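Local coordinates for protein carboxypeptidase D (Drosophila melanogaster, PDB 3MN8) that releases C-terminal arginine or lysine residues from peptides and proteins as a zinc-dependent carboxypeptidase that processes peptide hormones, neuropeptides and growth factors, at residues A[333-346]-A[402-416]. Sequence-based numbering, arbitrary orientation.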
loop_
_atom_site.group_PDB
_atom_site.type_symbol
_atom_site.label_atom_id
_atom_site.label_comp_id
_atom_site.label_asym_id
_atom_site.label_seq_id
_atom_site.Cartn_x
_atom_site.Cartn_y
_atom_site.Cartn_z
ATOM N N ARG A 333 10.573 2.613 0.823
ATOM C CA ARG A 333 11.867 2.105 0.337
ATOM C C ARG A 333 11.983 0.585 0.406
ATOM O O ARG A 333 12.897 -0.003 -0.174
ATOM C CB ARG A 333 13.034 2.779 1.058
ATOM C CG ARG A 333 12.907 4.295 1.067
ATOM C CD ARG A 333 14.233 5.020 1.236
ATOM N NE ARG A 333 14.975 5.093 -0.010
ATOM C CZ ARG A 333 15.366 6.198 -0.647
ATOM N NH1 ARG A 333 16.040 6.053 -1.773
ATOM N NH2 ARG A 333 15.112 7.422 -0.190
ATOM N N GLN A 334 11.043 -0.051 1.098
ATOM C CA GLN A 334 10.965 -1.508 1.137
ATOM C C GLN A 334 10.461 -2.078 -0.200
ATOM O O GLN A 334 10.622 -3.266 -0.485
ATOM C CB GLN A 334 10.067 -1.959 2.287
ATOM C CG GLN A 334 10.694 -1.846 3.677
ATOM C CD GLN A 334 11.793 -2.881 3.898
ATOM O OE1 GLN A 334 11.534 -4.083 3.948
ATOM N NE2 GLN A 334 13.022 -2.413 4.027
ATOM N N ALA A 335 9.867 -1.237 -1.035
ATOM C CA ALA A 335 9.498 -1.675 -2.367
ATOM C C ALA A 335 10.748 -1.890 -3.219
ATOM O O ALA A 335 10.663 -2.135 -4.424
ATOM C CB ALA A 335 8.568 -0.673 -3.028
ATOM N N HIS A 336 11.916 -1.800 -2.604
ATOM C CA HIS A 336 13.135 -1.954 -3.381
ATOM C C HIS A 336 13.950 -3.160 -3.003
ATOM O O HIS A 336 14.942 -3.469 -3.664
ATOM C CB HIS A 336 13.965 -0.693 -3.311
ATOM C CG HIS A 336 13.278 0.488 -3.918
ATOM N ND1 HIS A 336 13.141 0.645 -5.281
ATOM C CD2 HIS A 336 12.665 1.552 -3.349
ATOM C CE1 HIS A 336 12.491 1.770 -5.525
ATOM N NE2 HIS A 336 12.191 2.338 -4.372
ATOM N N ILE A 337 13.507 -3.856 -1.960
ATOM C CA ILE A 337 14.187 -5.070 -1.537
ATOM C C ILE A 337 13.986 -6.192 -2.527
ATOM O O ILE A 337 13.133 -6.120 -3.423
ATOM C CB ILE A 337 13.734 -5.540 -0.145
ATOM C CG1 ILE A 337 12.264 -5.961 -0.178
ATOM C CG2 ILE A 337 13.995 -4.451 0.902
ATOM C CD1 ILE A 337 11.719 -6.306 1.188
ATOM N N GLY A 338 14.789 -7.232 -2.353
ATOM C CA GLY A 338 14.689 -8.411 -3.187
ATOM C C GLY A 338 15.288 -8.214 -4.561
ATOM O O GLY A 338 16.398 -7.691 -4.699
ATOM N N ILE A 339 14.546 -8.645 -5.574
ATOM C CA ILE A 339 15.033 -8.620 -6.940
ATOM C C ILE A 339 13.975 -8.123 -7.887
ATOM O O ILE A 339 12.838 -7.827 -7.502
ATOM C CB ILE A 339 15.435 -10.013 -7.451
ATOM C CG1 ILE A 339 14.236 -10.964 -7.335
ATOM C CG2 ILE A 339 16.680 -10.521 -6.717
ATOM C CD1 ILE A 339 14.471 -12.370 -7.880
ATOM N N LYS A 340 14.376 -8.039 -9.144
ATOM C CA LYS A 340 13.498 -7.596 -10.198
ATOM C C LYS A 340 14.184 -7.920 -11.503
ATOM O O LYS A 340 15.413 -8.103 -11.531
ATOM C CB LYS A 340 13.199 -6.098 -10.084
ATOM C CG LYS A 340 14.377 -5.152 -10.247
ATOM C CD LYS A 340 13.853 -3.718 -10.273
ATOM C CE LYS A 340 14.955 -2.690 -10.310
ATOM N NZ LYS A 340 14.381 -1.339 -10.053
ATOM N N GLY A 341 13.392 -8.027 -12.570
ATOM C CA GLY A 341 13.939 -8.402 -13.857
ATOM C C GLY A 341 12.932 -8.586 -14.968
ATOM O O GLY A 341 11.751 -8.237 -14.855
ATOM N N LEU A 342 13.421 -9.148 -16.063
ATOM C CA LEU A 342 12.608 -9.323 -17.247
ATOM C C LEU A 342 12.570 -10.767 -17.659
ATOM O O LEU A 342 13.599 -11.450 -17.688
ATOM C CB LEU A 342 13.171 -8.506 -18.402
ATOM C CG LEU A 342 13.329 -7.007 -18.143
ATOM C CD1 LEU A 342 14.084 -6.391 -19.304
ATOM C CD2 LEU A 342 11.979 -6.308 -17.914
ATOM N N VAL A 343 11.373 -11.234 -17.977
ATOM C CA VAL A 343 11.232 -12.517 -18.626
ATOM C C VAL A 343 10.987 -12.160 -20.073
ATOM O O VAL A 343 10.029 -11.455 -20.415
ATOM C CB VAL A 343 10.076 -13.347 -18.053
ATOM C CG1 VAL A 343 9.900 -14.633 -18.849
ATOM C CG2 VAL A 343 10.321 -13.631 -16.579
ATOM N N THR A 344 11.880 -12.636 -20.926
ATOM C CA THR A 344 11.892 -12.183 -22.293
ATOM C C THR A 344 11.964 -13.326 -23.295
ATOM O O THR A 344 12.308 -14.460 -22.951
ATOM C CB THR A 344 13.083 -11.263 -22.527
ATOM O OG1 THR A 344 12.887 -10.545 -23.747
ATOM C CG2 THR A 344 14.377 -12.078 -22.608
ATOM N N ASP A 345 11.606 -12.994 -24.530
ATOM C CA ASP A 345 11.792 -13.842 -25.694
ATOM C C ASP A 345 13.230 -14.220 -25.876
ATOM O O ASP A 345 14.127 -13.661 -25.228
ATOM C CB ASP A 345 11.470 -13.029 -26.943
ATOM C CG ASP A 345 10.174 -13.401 -27.539
ATOM O OD1 ASP A 345 9.739 -12.707 -28.486
ATOM O OD2 ASP A 345 9.601 -14.394 -27.055
ATOM N N ALA A 346 13.432 -15.145 -26.812
ATOM C CA ALA A 346 14.718 -15.317 -27.475
ATOM C C ALA A 346 14.905 -14.122 -28.397
ATOM O O ALA A 346 16.028 -13.649 -28.583
ATOM C CB ALA A 346 14.753 -16.610 -28.267
ATOM N N VAL A 402 20.578 -12.468 -1.974
ATOM C CA VAL A 402 19.887 -11.212 -1.704
ATOM C C VAL A 402 20.384 -10.531 -0.439
ATOM O O VAL A 402 20.051 -10.939 0.683
ATOM C CB VAL A 402 18.374 -11.377 -1.587
ATOM C CG1 VAL A 402 17.748 -10.060 -1.152
ATOM C CG2 VAL A 402 17.807 -11.845 -2.901
ATOM N N THR A 403 21.209 -9.507 -0.645
ATOM C CA THR A 403 21.547 -8.542 0.387
ATOM C C THR A 403 20.703 -7.325 0.094
ATOM O O THR A 403 20.630 -6.876 -1.053
ATOM C CB THR A 403 23.044 -8.145 0.365
ATOM O OG1 THR A 403 23.250 -7.028 1.236
ATOM C CG2 THR A 403 23.495 -7.760 -1.039
ATOM N N ASN A 404 20.024 -6.810 1.110
ATOM C CA ASN A 404 19.197 -5.632 0.896
ATOM C C ASN A 404 19.931 -4.406 1.400
ATOM O O ASN A 404 19.429 -3.657 2.245
ATOM C CB ASN A 404 17.819 -5.785 1.548
ATOM C CG ASN A 404 16.953 -6.807 0.832
ATOM O OD1 ASN A 404 16.924 -6.857 -0.401
ATOM N ND2 ASN A 404 16.259 -7.639 1.601
ATOM N N ASP A 405 21.134 -4.227 0.860
ATOM C CA ASP A 405 22.026 -3.137 1.239
ATOM C C ASP A 405 21.968 -2.002 0.218
ATOM O O ASP A 405 21.928 -0.818 0.593
ATOM C CB ASP A 405 23.465 -3.657 1.384
ATOM C CG ASP A 405 24.385 -2.670 2.099
ATOM O OD1 ASP A 405 24.118 -1.446 2.077
ATOM O OD2 ASP A 405 25.390 -3.122 2.687
ATOM N N ASN A 406 21.959 -2.360 -1.067
ATOM C CA ASN A 406 21.944 -1.343 -2.113
ATOM C C ASN A 406 20.568 -0.770 -2.390
ATOM O O ASN A 406 19.542 -1.342 -2.009
ATOM C CB ASN A 406 22.558 -1.824 -3.425
ATOM C CG ASN A 406 22.496 -0.756 -4.510
ATOM O OD1 ASN A 406 23.117 0.302 -4.391
ATOM N ND2 ASN A 406 21.716 -1.014 -5.556
ATOM N N GLN A 407 20.579 0.363 -3.084
ATOM C CA GLN A 407 19.400 1.187 -3.246
ATOM C C GLN A 407 18.292 0.523 -4.048
ATOM O O GLN A 407 17.117 0.789 -3.814
ATOM C CB GLN A 407 19.780 2.531 -3.865
ATOM C CG GLN A 407 20.201 3.574 -2.844
ATOM C CD GLN A 407 20.587 4.897 -3.486
ATOM O OE1 GLN A 407 21.047 4.937 -4.629
ATOM N NE2 GLN A 407 20.406 5.991 -2.748
ATOM N N GLU A 408 18.656 -0.337 -4.991
ATOM C CA GLU A 408 17.649 -0.960 -5.841
ATOM C C GLU A 408 17.788 -2.479 -5.952
ATOM O O GLU A 408 18.897 -3.027 -5.908
ATOM C CB GLU A 408 17.592 -0.276 -7.214
ATOM C CG GLU A 408 17.114 1.168 -7.103
ATOM C CD GLU A 408 16.870 1.847 -8.436
ATOM O OE1 GLU A 408 17.250 3.030 -8.555
ATOM O OE2 GLU A 408 16.300 1.214 -9.355
ATOM N N ALA A 409 16.637 -3.144 -6.066
ATOM C CA ALA A 409 16.553 -4.594 -6.120
ATOM C C ALA A 409 17.516 -5.159 -7.151
ATOM O O ALA A 409 17.719 -4.580 -8.224
ATOM C CB ALA A 409 15.136 -5.030 -6.432
ATOM N N LEU A 410 18.107 -6.293 -6.801
ATOM C CA LEU A 410 19.053 -6.972 -7.661
ATOM C C LEU A 410 18.398 -7.395 -8.970
ATOM O O LEU A 410 17.348 -8.051 -8.965
ATOM C CB LEU A 410 19.616 -8.186 -6.933
ATOM C CG LEU A 410 20.707 -7.801 -5.946
ATOM C CD1 LEU A 410 20.822 -8.830 -4.832
ATOM C CD2 LEU A 410 22.018 -7.629 -6.707
ATOM N N ARG A 411 19.015 -7.010 -10.088
ATOM C CA ARG A 411 18.505 -7.376 -11.404
ATOM C C ARG A 411 18.739 -8.847 -11.685
ATOM O O ARG A 411 19.757 -9.406 -11.288
ATOM C CB ARG A 411 19.150 -6.552 -12.507
ATOM C CG ARG A 411 18.729 -7.030 -13.880
ATOM C CD ARG A 411 17.315 -6.591 -14.216
ATOM N NE ARG A 411 17.340 -5.355 -14.983
ATOM C CZ ARG A 411 17.298 -5.290 -16.314
ATOM N NH1 ARG A 411 17.199 -6.398 -17.033
ATOM N NH2 ARG A 411 17.333 -4.116 -16.934
ATOM N N LEU A 412 17.796 -9.471 -12.377
ATOM C CA LEU A 412 17.880 -10.892 -12.662
ATOM C C LEU A 412 16.835 -11.201 -13.715
ATOM O O LEU A 412 15.640 -11.127 -13.451
ATOM C CB LEU A 412 17.615 -11.710 -11.392
ATOM C CG LEU A 412 17.780 -13.232 -11.478
ATOM C CD1 LEU A 412 19.241 -13.603 -11.614
ATOM C CD2 LEU A 412 17.182 -13.920 -10.264
ATOM N N ASP A 413 17.291 -11.529 -14.920
ATOM C CA ASP A 413 16.392 -11.704 -16.058
ATOM C C ASP A 413 16.275 -13.156 -16.463
ATOM O O ASP A 413 17.019 -14.009 -15.994
ATOM C CB ASP A 413 16.882 -10.905 -17.273
ATOM C CG ASP A 413 16.867 -9.408 -17.044
ATOM O OD1 ASP A 413 16.333 -8.946 -16.011
ATOM O OD2 ASP A 413 17.388 -8.693 -17.919
ATOM N N PHE A 414 15.342 -13.412 -17.365
ATOM C CA PHE A 414 15.122 -14.743 -17.883
ATOM C C PHE A 414 14.803 -14.707 -19.370
ATOM O O PHE A 414 13.981 -13.900 -19.819
ATOM C CB PHE A 414 13.980 -15.414 -17.126
ATOM C CG PHE A 414 14.260 -15.594 -15.665
ATOM C CD1 PHE A 414 13.913 -14.603 -14.759
ATOM C CD2 PHE A 414 14.881 -16.748 -15.196
ATOM C CE1 PHE A 414 14.168 -14.760 -13.405
ATOM C CE2 PHE A 414 15.146 -16.916 -13.844
ATOM C CZ PHE A 414 14.786 -15.921 -12.944
ATOM N N LYS A 415 15.478 -15.568 -20.127
ATOM C CA LYS A 415 15.049 -15.903 -21.477
ATOM C C LYS A 415 14.443 -17.308 -21.486
ATOM O O LYS A 415 15.021 -18.257 -20.948
ATOM C CB LYS A 415 16.195 -15.790 -22.483
ATOM C CG LYS A 415 16.670 -14.371 -22.690
ATOM C CD LYS A 415 17.439 -14.224 -23.994
ATOM C CE LYS A 415 17.592 -12.755 -24.390
ATOM N NZ LYS A 415 18.150 -12.607 -25.770
ATOM N N LEU A 416 13.261 -17.418 -22.082
ATOM C CA LEU A 416 12.543 -18.681 -22.172
ATOM C C LEU A 416 12.369 -19.058 -23.623
ATOM O O LEU A 416 12.045 -18.202 -24.452
ATOM C CB LEU A 416 11.156 -18.560 -21.542
ATOM C CG LEU A 416 11.057 -18.015 -20.123
ATOM C CD1 LEU A 416 9.609 -18.045 -19.623
ATOM C CD2 LEU A 416 11.959 -18.818 -19.218
#
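Strands 339-344 and 410-415 pair in parallel in the transthyretin-like domain, Ile339 beside Leu410 and Val343 beside Phe414, with an interruption at Leu412-Asp413. Before it, Leu410 N bonds Gly338 O and Lys340 N bonds Leu410 O; beyond it follow Phe414 N to Leu342 O, Thr344 N to Phe414 O and Leu416 N to Thr344 O. At the break the side chain of Asp413 stands in for a backbone acceptor: its OD1 takes Leu342 N at 2.9 Å, met from above the carboxylate plane. The same OD1 receives Arg411 NH1 through its syn lone pair, and Asp413 OD2 completes the salt bridge. Bent at chi2 (76°) and chi3 (95°), Arg411 turns its guanidinium along the strand to Asp413, bringing CD to 3.8 Å from Gly341 CA and NH1 beside Leu342 CD1. With an alanine in place of Asp413, Leu342 N would probably lose its acceptor and the Arg411 guanidinium its carboxylate mate. Ile339 CD1 reaches Leu412 CD2 (3.9 Å), and Val343 CG1 packs on Leu416 CD1 (3.5 Å), on the side where Val385 and Ala387 of strand 381-388 lie. From the other face, the extended Lys340 chain passes Ala409 CB to a salt bridge from NZ to Glu408 OE2 (3.3 Å); NZ also bonds Leu90 O of the catalytic domain. Nearer the domain junction, Asn404 OD1 accepts Gly338 N almost straight (2.9 Å, 170°), while its ND2 holds Leu378 O. A short turn, 334-338, joins helix 317-333 of the peptidase to the first strand of the beta sandwich, as is characteristic of N/E-type M14 metallocarboxypeptidases.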